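Putative sensory box/GGDEF family protein (Vibrio parahaemolyticus, PDB 3LID) probably makes the second messenger cyclic di-GMP from GTP in its GGDEF domain, presumably regulated by its extracellular PDC-fold sensor domain. Local coordinates at residues Q76-Q81 with E175-L180; I135-D140 with Y146-S151. One frame throughout, in Å; residues are numbered along the deposited sequence.

Interaction 1: Q76-Q81 with E175-L180; sequences QKLYKQ and EYLSSL
L78 and Y176 bring the two backbones closest, their CA atoms 6.3 Å apart, where the chain leaving helix 59-76 turns past helix 174-181 before entering strand 79-86. The turn begins at K77, whose positive phi (71°) marks the break from helical geometry. Y176 has its CG anti to the backbone N (chi1 171°), which carries the ring out from the helix and sets one face beneath K77, with K77 O 3.9 Å above the plane and over the ring centre. The lysine side chain meets the phenol end instead: K77 CB and CD lie 3.5 and 3.7 Å from Y176 OH, after which the chain bends and takes its ammonium away. L78 approaches the ring obliquely near CD2, its CB 3.8 Å from Y176 CD2. The same CB touches the methyl tip of L177, whose CD2 is 4.1 Å from L78 CB. With chi1 at 54°, L78 has its CG between its own backbone N and carbonyl carbon, and CD1 then lies over the ring of Y79, which packs on I37 and I40 of the long helix 9-45. Around this core, F99 meets Y176 edge to face, and the backbones of L78 and D173 are hydrogen-bonded. In the PDC-fold sensor domain, the loop entering the larger sheet thus packs on the helix that follows strand 163-173. Between the segments, apolar and aromatic surface meets a carbonyl and a phenol oxygen without hydrogen bonding, so shape and van der Waals contact hold the turn after helix 59-76 against helix 174-181.

Interaction 2: I135-D140 with Y146-S151; sequences IELERD and YPLSPS. With PO4 (phosphate ion), chain C; EDO (1,2-ethanediol), chain H.
E138 reaches across to S149 and S151 and splits its carboxylate between them: OE1 lies 2.9 Å from S149 OG and OE2 lies 2.9 Å from S151 OG, each a weak hydrogen bond donated by the serine. An extended chain beyond CG (chi2 -175°) delivers the carboxylate there; K80 makes a salt bridge to OE1 and N171 gives OE2 a stronger hydrogen bond. L137 packs alongside the other chain, its CD2 3.6 Å from P150 N and 4.1 Å from L148 CB. The proline ring also meets I135, whose CG2 lies 3.9 Å from P150 CB, the two side chains passing at a slant. E136 and S151 form an antiparallel hydrogen-bonded pair, and S151 N comes to E136 O from well above the carbonyl plane, 49° out of it. L137 and P150 make the adjoining non-hydrogen-bonded pair; E138 N then bonds S149 O at 2.9 Å, and a water bridges E138 O to S149 N, spanning the two chains where they diverge beyond the paired strands. R139 N donates to phosphate O4 over 2.9 Å, and 1,2-ethanediol, probably from the crystallisation liquor, donates from O2 to I135 O (3.1 Å). Y210 touches L148 and P150, while R116 forms a salt bridge with E136. In the larger sheet, strand 131-140 runs between strands 150-160 and 143-144, with L144 of the latter touching both L137 and R139.

In the fold
Interactions 1 and 2 have centres about 13 Å apart and reach the same antiparallel sheet, with interaction 2 nested in the loop that interaction 1 closes. A salt bridge couples them: K80 NZ lies 3.0 Å from E138 OE1, while K80 CD packs 3.6 Å from S149 OG. A second, looser touch joins E175 N and P150 CG, 4.2 Å apart. Interaction 1 lies where the larger sheet meets the helix leading to the second sheet. Interaction 2 borders the phosphate, probably from the crystallisation liquor, which R83, K113, R116, Y118, R153 and N171 also bind; such a site is consistent with a sensor-domain ligand pocket.

Interaction 1: Q76-Q81 with E175-L180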
ATOM      1  N   GLN A  76      -9.447 -10.323  -5.674  1.00 15.57           N
ATOM      2  CA  GLN A  76      -8.363  -9.343  -5.829  1.00 15.75           C
ATOM      3  C   GLN A  76      -7.294  -9.389  -4.711  1.00 14.96           C
ATOM      4  O   GLN A  76      -6.165  -8.978  -4.971  1.00 15.83           O
ATOM      5  CB  GLN A  76      -8.954  -7.919  -5.936  1.00 15.85           C
ATOM      6  CG  GLN A  76      -9.686  -7.721  -7.247  1.00 18.33           C
ATOM      7  CD  GLN A  76      -8.707  -7.756  -8.425  1.00 18.12           C
ATOM      8  OE1 GLN A  76      -8.729  -8.688  -9.262  1.00 25.12           O
ATOM      9  NE2 GLN A  76      -7.826  -6.847  -8.442  1.00 16.77           N
ATOM     10  N   LYS A  77      -7.709  -9.743  -3.491  1.00 15.28           N
ATOM     11  CA  LYS A  77      -6.887  -9.983  -2.271  1.00 15.06           C
ATOM     12  C   LYS A  77      -6.260  -8.700  -1.656  1.00 14.40           C
ATOM     13  O   LYS A  77      -5.981  -8.703  -0.449  1.00 16.59           O
ATOM     14  CB  LYS A  77      -5.772 -11.028  -2.489  1.00 15.01           C
ATOM     15  CG  LYS A  77      -6.407 -12.306  -3.028  1.00 17.88           C
ATOM     16  CD  LYS A  77      -5.267 -13.315  -3.284  1.00 24.94           C
ATOM     17  CE  LYS A  77      -5.768 -14.432  -4.134  1.00 34.91           C
ATOM     18  NZ  LYS A  77      -6.521 -15.337  -3.303  1.00 43.26           N
ATOM     19  N   LEU A  78      -6.056  -7.652  -2.456  1.00 14.40           N
ATOM     20  CA  LEU A  78      -5.319  -6.517  -1.965  1.00 15.51           C
ATOM     21  C   LEU A  78      -6.183  -5.453  -1.267  1.00 16.23           C
ATOM     22  O   LEU A  78      -5.628  -4.461  -0.765  1.00 17.74           O
ATOM     23  CB  LEU A  78      -4.502  -5.819  -3.090  1.00 16.57           C
ATOM     24  CG  LEU A  78      -5.315  -5.408  -4.336  1.00 18.69           C
ATOM     25  CD1 LEU A  78      -5.856  -4.078  -4.058  1.00 27.19           C
ATOM     26  CD2 LEU A  78      -4.370  -5.305  -5.600  1.00 25.98           C
ATOM     27  N   TYR A  79      -7.484  -5.672  -1.251  1.00 15.86           N
ATOM     28  CA  TYR A  79      -8.390  -4.754  -0.468  1.00 16.22           C
ATOM     29  C   TYR A  79      -8.712  -5.321   0.894  1.00 16.08           C
ATOM     30  O   TYR A  79      -9.234  -6.428   0.983  1.00 18.93           O
ATOM     31  CB  TYR A  79      -9.695  -4.466  -1.220  1.00 16.02           C
ATOM     32  CG  TYR A  79      -9.447  -3.922  -2.584  1.00 15.36           C
ATOM     33  CD1 TYR A  79      -9.034  -2.611  -2.754  1.00 15.05           C
ATOM     34  CD2 TYR A  79      -9.563  -4.753  -3.736  1.00 15.73           C
ATOM     35  CE1 TYR A  79      -8.773  -2.087  -4.016  1.00 15.37           C
ATOM     36  CE2 TYR A  79      -9.317  -4.222  -5.000  1.00 16.94           C
ATOM     37  CZ  TYR A  79      -8.863  -2.920  -5.122  1.00 17.65           C
ATOM     38  OH  TYR A  79      -8.601  -2.397  -6.370  1.00 17.86           O
ATOM     39  N   LYS A  80      -8.329  -4.593   1.942  1.00 14.93           N
ATOM     40  CA  LYS A  80      -8.628  -4.985   3.298  1.00 16.96           C
ATOM     41  C   LYS A  80     -10.108  -4.605   3.657  1.00 15.14           C
ATOM     42  O   LYS A  80     -10.752  -5.286   4.424  1.00 16.21           O
ATOM     43  CB  LYS A  80      -7.622  -4.314   4.217  1.00 18.94           C
ATOM     44  CG  LYS A  80      -7.784  -4.835   5.636  1.00 27.93           C
ATOM     45  CD  LYS A  80      -6.449  -4.767   6.367  1.00 35.55           C
ATOM     46  CE  LYS A  80      -6.554  -5.398   7.727  1.00 43.50           C
ATOM     47  NZ  LYS A  80      -7.411  -4.540   8.597  1.00 44.85           N
ATOM     48  N   GLN A  81     -10.623  -3.576   3.019  1.00 13.26           N
ATOM     49  CA  GLN A  81     -12.031  -3.221   3.170  1.00 13.72           C
ATOM     50  C   GLN A  81     -12.515  -2.618   1.911  1.00 12.81           C
ATOM     51  O   GLN A  81     -11.752  -2.028   1.189  1.00 14.40           O
ATOM     52  CB  GLN A  81     -12.199  -2.063   4.237  1.00 14.41           C
ATOM     53  CG  GLN A  81     -11.700  -2.477   5.615  1.00 19.35           C
ATOM     54  CD  GLN A  81     -11.935  -1.336   6.607  1.00 23.50           C
ATOM     55  OE1 GLN A  81     -11.014  -0.556   6.960  1.00 23.30           O
ATOM     56  NE2 GLN A  81     -13.186  -1.196   7.004  1.00 17.68           N
ATOM     57  N   GLU A 175       0.384  -3.813   3.765  1.00 16.92           N
ATOM     58  CA  GLU A 175       1.065  -4.976   4.314  1.00 18.62           C
ATOM     59  C   GLU A 175       0.966  -6.204   3.398  1.00 17.75           C
ATOM     60  O   GLU A 175       1.918  -6.936   3.202  1.00 17.69           O
ATOM     61  CB  GLU A 175       0.432  -5.294   5.669  1.00 18.98           C
ATOM     62  CG  GLU A 175       0.974  -6.603   6.306  1.00 25.59           C
ATOM     63  CD  GLU A 175       0.290  -6.875   7.654  1.00 36.81           C
ATOM     64  OE1 GLU A 175      -0.957  -6.812   7.699  1.00 35.03           O
ATOM     65  OE2 GLU A 175       0.988  -7.116   8.656  1.00 35.53           O
ATOM     66  N   TYR A 176      -0.220  -6.420   2.840  1.00 17.06           N
ATOM     67  CA  TYR A 176      -0.392  -7.510   1.886  1.00 16.14           C
ATOM     68  C   TYR A 176       0.544  -7.250   0.663  1.00 15.90           C
ATOM     69  O   TYR A 176       1.240  -8.203   0.230  1.00 15.82           O
ATOM     70  CB  TYR A 176      -1.849  -7.522   1.364  1.00 16.84           C
ATOM     71  CG  TYR A 176      -2.022  -8.459   0.238  1.00 16.06           C
ATOM     72  CD1 TYR A 176      -2.125  -9.845   0.483  1.00 18.84           C
ATOM     73  CD2 TYR A 176      -2.050  -7.971  -1.101  1.00 17.49           C
ATOM     74  CE1 TYR A 176      -2.220 -10.745  -0.573  1.00 20.44           C
ATOM     75  CE2 TYR A 176      -2.134  -8.893  -2.181  1.00 17.51           C
ATOM     76  CZ  TYR A 176      -2.233 -10.225  -1.892  1.00 18.22           C
ATOM     77  OH  TYR A 176      -2.306 -11.088  -3.009  1.00 21.90           O
ATOM     78  N   LEU A 177       0.476  -6.043   0.089  1.00 15.20           N
ATOM     79  CA  LEU A 177       1.270  -5.783  -1.102  1.00 16.22           C
ATOM     80  C   LEU A 177       2.764  -5.998  -0.772  1.00 17.33           C
ATOM     81  O   LEU A 177       3.491  -6.521  -1.608  1.00 17.12           O
ATOM     82  CB  LEU A 177       1.137  -4.390  -1.650  1.00 17.13           C
ATOM     83  CG  LEU A 177      -0.232  -4.223  -2.322  1.00 19.38           C
ATOM     84  CD1 LEU A 177      -0.312  -2.697  -2.777  1.00 17.56           C
ATOM     85  CD2 LEU A 177      -0.418  -5.212  -3.508  1.00 19.58           C
ATOM     86  N   SER A 178       3.219  -5.516   0.402  1.00 16.22           N
ATOM     87  CA  SER A 178       4.623  -5.746   0.834  1.00 18.05           C
ATOM     88  C   SER A 178       4.953  -7.215   0.901  1.00 17.96           C
ATOM     89  O   SER A 178       6.041  -7.627   0.459  1.00 18.35           O
ATOM     90  CB  SER A 178       4.867  -5.090   2.228  1.00 17.09           C
ATOM     91  OG  SER A 178       4.679  -3.710   2.004  1.00 26.64           O
ATOM     92  N   SER A 179       4.059  -8.004   1.483  1.00 19.19           N
ATOM     93  CA  SER A 179       4.257  -9.431   1.620  1.00 20.14           C
ATOM     94  C   SER A 179       4.332 -10.074   0.233  1.00 20.53           C
ATOM     95  O   SER A 179       5.109 -10.980   0.010  1.00 20.99           O
ATOM     96  CB  SER A 179       3.088 -10.052   2.421  1.00 21.61           C
ATOM     97  OG  SER A 179       3.177 -11.494   2.431  1.00 28.88           O
ATOM     98  N   LEU A 180       3.576  -9.549  -0.716  1.00 16.25           N
ATOM     99  CA  LEU A 180       3.493 -10.140  -2.067  1.00 16.96           C
ATOM    100  C   LEU A 180       4.732  -9.764  -2.885  1.00 19.13           C
ATOM    101  O   LEU A 180       5.246 -10.610  -3.649  1.00 20.94           O
ATOM    102  CB  LEU A 180       2.213  -9.589  -2.784  1.00 16.33           C
ATOM    103  CG  LEU A 180       1.903 -10.047  -4.194  1.00 19.12           C
ATOM    104  CD1 LEU A 180       1.479 -11.540  -4.133  1.00 26.91           C
ATOM    105  CD2 LEU A 180       0.812  -9.163  -4.798  1.00 21.80           C
TER

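Interaction 2: I135-D140 with Y146-S151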
ATOM      1  N   ILE A 135      -0.884   6.999   2.091  1.00 16.81           N
ATOM      2  CA  ILE A 135      -0.850   5.827   2.982  1.00 15.32           C
ATOM      3  C   ILE A 135      -0.932   6.258   4.447  1.00 15.42           C
ATOM      4  O   ILE A 135      -0.243   7.192   4.856  1.00 17.72           O
ATOM      5  CB  ILE A 135       0.445   5.029   2.725  1.00 16.45           C
ATOM      6  CG1 ILE A 135       0.305   4.386   1.319  1.00 15.35           C
ATOM      7  CG2 ILE A 135       0.576   3.902   3.789  1.00 17.17           C
ATOM      8  CD1 ILE A 135       1.684   3.833   0.803  1.00 17.81           C
ATOM      9  N   GLU A 136      -1.856   5.631   5.193  1.00 14.90           N
ATOM     10  CA  GLU A 136      -2.169   6.058   6.575  1.00 15.00           C
ATOM     11  C   GLU A 136      -2.754   4.867   7.289  1.00 14.85           C
ATOM     12  O   GLU A 136      -3.516   4.050   6.691  1.00 14.86           O
ATOM     13  CB  GLU A 136      -3.228   7.161   6.496  1.00 17.91           C
ATOM     14  CG  GLU A 136      -3.752   7.601   7.822  1.00 18.94           C
ATOM     15  CD  GLU A 136      -4.728   8.761   7.576  1.00 21.19           C
ATOM     16  OE1 GLU A 136      -4.274   9.884   7.321  1.00 18.59           O
ATOM     17  OE2 GLU A 136      -5.952   8.568   7.624  1.00 21.66           O
ATOM     18  N   LEU A 137      -2.387   4.743   8.558  1.00 13.82           N
ATOM     19  CA  LEU A 137      -2.838   3.545   9.329  1.00 13.38           C
ATOM     20  C   LEU A 137      -4.360   3.615   9.523  1.00 14.82           C
ATOM     21  O   LEU A 137      -4.944   4.686   9.691  1.00 15.77           O
ATOM     22  CB  LEU A 137      -2.187   3.594  10.722  1.00 14.43           C
ATOM     23  CG  LEU A 137      -0.661   3.481  10.635  1.00 14.60           C
ATOM     24  CD1 LEU A 137       0.069   3.686  11.965  1.00 15.41           C
ATOM     25  CD2 LEU A 137      -0.314   2.096  10.120  1.00 14.91           C
ATOM     26  N   GLU A 138      -4.977   2.453   9.524  1.00 14.28           N
ATOM     27  CA  GLU A 138      -6.431   2.361   9.854  1.00 13.84           C
ATOM     28  C   GLU A 138      -6.757   2.697  11.316  1.00 14.91           C
ATOM     29  O   GLU A 138      -5.943   2.418  12.220  1.00 14.55           O
ATOM     30  CB  GLU A 138      -6.896   0.982   9.575  1.00 15.42           C
ATOM     31  CG  GLU A 138      -6.901   0.746   8.035  1.00 16.94           C
ATOM     32  CD  GLU A 138      -7.477  -0.618   7.603  1.00 20.17           C
ATOM     33  OE1 GLU A 138      -7.546  -1.520   8.429  1.00 22.30           O
ATOM     34  OE2 GLU A 138      -7.897  -0.835   6.395  1.00 25.70           O
ATOM     35  N   ARG A 139      -7.937   3.275  11.507  1.00 16.25           N
ATOM     36  CA  ARG A 139      -8.405   3.556  12.875  1.00 15.04           C
ATOM     37  C   ARG A 139      -9.877   3.121  13.029  1.00 16.28           C
ATOM     38  O   ARG A 139     -10.626   3.030  12.041  1.00 16.10           O
ATOM     39  CB  ARG A 139      -8.342   5.074  13.144  1.00 15.61           C
ATOM     40  CG  ARG A 139      -6.853   5.585  13.235  1.00 18.49           C
ATOM     41  CD  ARG A 139      -6.716   7.118  13.501  1.00 19.40           C
ATOM     42  NE  ARG A 139      -5.267   7.400  13.623  1.00 18.53           N
ATOM     43  CZ  ARG A 139      -4.543   7.555  14.722  1.00 20.47           C
ATOM     44  NH1 ARG A 139      -5.068   7.494  15.963  1.00 20.92           N
ATOM     45  NH2 ARG A 139      -3.213   7.815  14.567  1.00 20.76           N
ATOM     46  N   ASP A 140     -10.259   2.913  14.309  1.00 16.34           N
ATOM     47  CA  ASP A 140     -11.675   2.616  14.724  1.00 16.43           C
ATOM     48  C   ASP A 140     -11.964   3.651  15.801  1.00 15.64           C
ATOM     49  O   ASP A 140     -11.289   3.658  16.837  1.00 16.88           O
ATOM     50  CB  ASP A 140     -11.758   1.257  15.452  1.00 18.63           C
ATOM     51  CG  ASP A 140     -11.387   0.079  14.623  1.00 27.20           C
ATOM     52  OD1 ASP A 140     -11.697   0.033  13.399  1.00 27.13           O
ATOM     53  OD2 ASP A 140     -10.870  -0.905  15.240  1.00 28.41           O
ATOM     54  N   TYR A 146      -4.950  -2.364  15.695  1.00 17.16           N
ATOM     55  CA  TYR A 146      -3.759  -3.245  15.803  1.00 18.10           C
ATOM     56  C   TYR A 146      -4.181  -4.640  15.481  1.00 20.92           C
ATOM     57  O   TYR A 146      -5.281  -5.073  15.915  1.00 22.95           O
ATOM     58  CB  TYR A 146      -3.225  -3.221  17.248  1.00 18.71           C
ATOM     59  CG  TYR A 146      -2.608  -1.920  17.658  1.00 19.89           C
ATOM     60  CD1 TYR A 146      -1.227  -1.708  17.481  1.00 18.49           C
ATOM     61  CD2 TYR A 146      -3.372  -0.879  18.187  1.00 17.43           C
ATOM     62  CE1 TYR A 146      -0.616  -0.515  17.863  1.00 16.09           C
ATOM     63  CE2 TYR A 146      -2.759   0.327  18.587  1.00 18.97           C
ATOM     64  CZ  TYR A 146      -1.361   0.509  18.368  1.00 15.58           C
ATOM     65  OH  TYR A 146      -0.806   1.690  18.789  1.00 20.82           O
ATOM     66  N   PRO A 147      -3.305  -5.426  14.832  1.00 22.07           N
ATOM     67  CA  PRO A 147      -1.957  -4.958  14.416  1.00 20.65           C
ATOM     68  C   PRO A 147      -2.091  -3.821  13.418  1.00 19.52           C
ATOM     69  O   PRO A 147      -3.049  -3.758  12.604  1.00 17.41           O
ATOM     70  CB  PRO A 147      -1.325  -6.163  13.670  1.00 22.56           C
ATOM     71  CG  PRO A 147      -2.317  -7.360  13.785  1.00 25.60           C
ATOM     72  CD  PRO A 147      -3.628  -6.827  14.430  1.00 24.09           C
ATOM     73  N   LEU A 148      -1.052  -2.991  13.405  1.00 17.70           N
ATOM     74  CA  LEU A 148      -1.085  -1.768  12.623  1.00 16.26           C
ATOM     75  C   LEU A 148      -1.278  -2.088  11.182  1.00 18.00           C
ATOM     76  O   LEU A 148      -0.679  -3.028  10.646  1.00 18.46           O
ATOM     77  CB  LEU A 148       0.199  -0.973  12.802  1.00 15.83           C
ATOM     78  CG  LEU A 148       0.379  -0.555  14.255  1.00 17.18           C
ATOM     79  CD1 LEU A 148       1.724   0.263  14.376  1.00 18.19           C
ATOM     80  CD2 LEU A 148      -0.710   0.388  14.708  1.00 16.18           C
ATOM     81  N   SER A 149      -2.081  -1.259  10.552  1.00 16.89           N
ATOM     82  CA  SER A 149      -2.610  -1.531   9.210  1.00 19.14           C
ATOM     83  C   SER A 149      -2.509  -0.352   8.241  1.00 16.86           C
ATOM     84  O   SER A 149      -3.456   0.469   8.128  1.00 17.19           O
ATOM     85  CB  SER A 149      -4.072  -2.006   9.393  1.00 21.21           C
ATOM     86  OG  SER A 149      -4.740  -2.158   8.147  1.00 29.30           O
ATOM     87  N   PRO A 150      -1.347  -0.205   7.537  1.00 17.10           N
ATOM     88  CA  PRO A 150      -1.171   0.907   6.614  1.00 15.54           C
ATOM     89  C   PRO A 150      -2.031   0.687   5.333  1.00 16.53           C
ATOM     90  O   PRO A 150      -1.967  -0.426   4.715  1.00 16.12           O
ATOM     91  CB  PRO A 150       0.370   0.912   6.271  1.00 16.41           C
ATOM     92  CG  PRO A 150       0.756  -0.574   6.480  1.00 17.91           C
ATOM     93  CD  PRO A 150      -0.202  -1.128   7.604  1.00 19.05           C
ATOM     94  N   SER A 151      -2.873   1.666   5.026  1.00 14.92           N
ATOM     95  CA  SER A 151      -3.834   1.538   3.897  1.00 14.35           C
ATOM     96  C   SER A 151      -3.705   2.724   3.003  1.00 14.31           C
ATOM     97  O   SER A 151      -3.494   3.847   3.466  1.00 14.10           O
ATOM     98  CB  SER A 151      -5.340   1.587   4.349  1.00 17.63           C
ATOM     99  OG  SER A 151      -5.788   0.423   4.933  1.00 31.60           O
TER
HETATM  100  P   PO4 C 321     -10.199   3.486   8.106  1.00 15.25           P
HETATM  101  O1  PO4 C 321     -10.455   2.028   8.529  1.00 15.66           O
HETATM  102  O2  PO4 C 321     -11.530   4.184   8.417  1.00 14.86           O
HETATM  103  O3  PO4 C 321      -9.916   3.611   6.636  1.00 15.83           O
HETATM  104  O4  PO4 C 321      -9.077   4.095   8.940  1.00 15.42           O
HETATM  105  C1  EDO H   5       2.492   5.459   8.962  1.00 19.71           C
HETATM  106  O1  EDO H   5       3.940   5.562   8.662  1.00 19.81           O
HETATM  107  C2  EDO H   5       1.799   4.913   7.728  1.00 16.55           C
HETATM  108  O2  EDO H   5       1.824   5.914   6.701  1.00 19.35           O
HETATM  109  O   HOH W   1      -3.601   0.628  11.988  1.00 17.03           O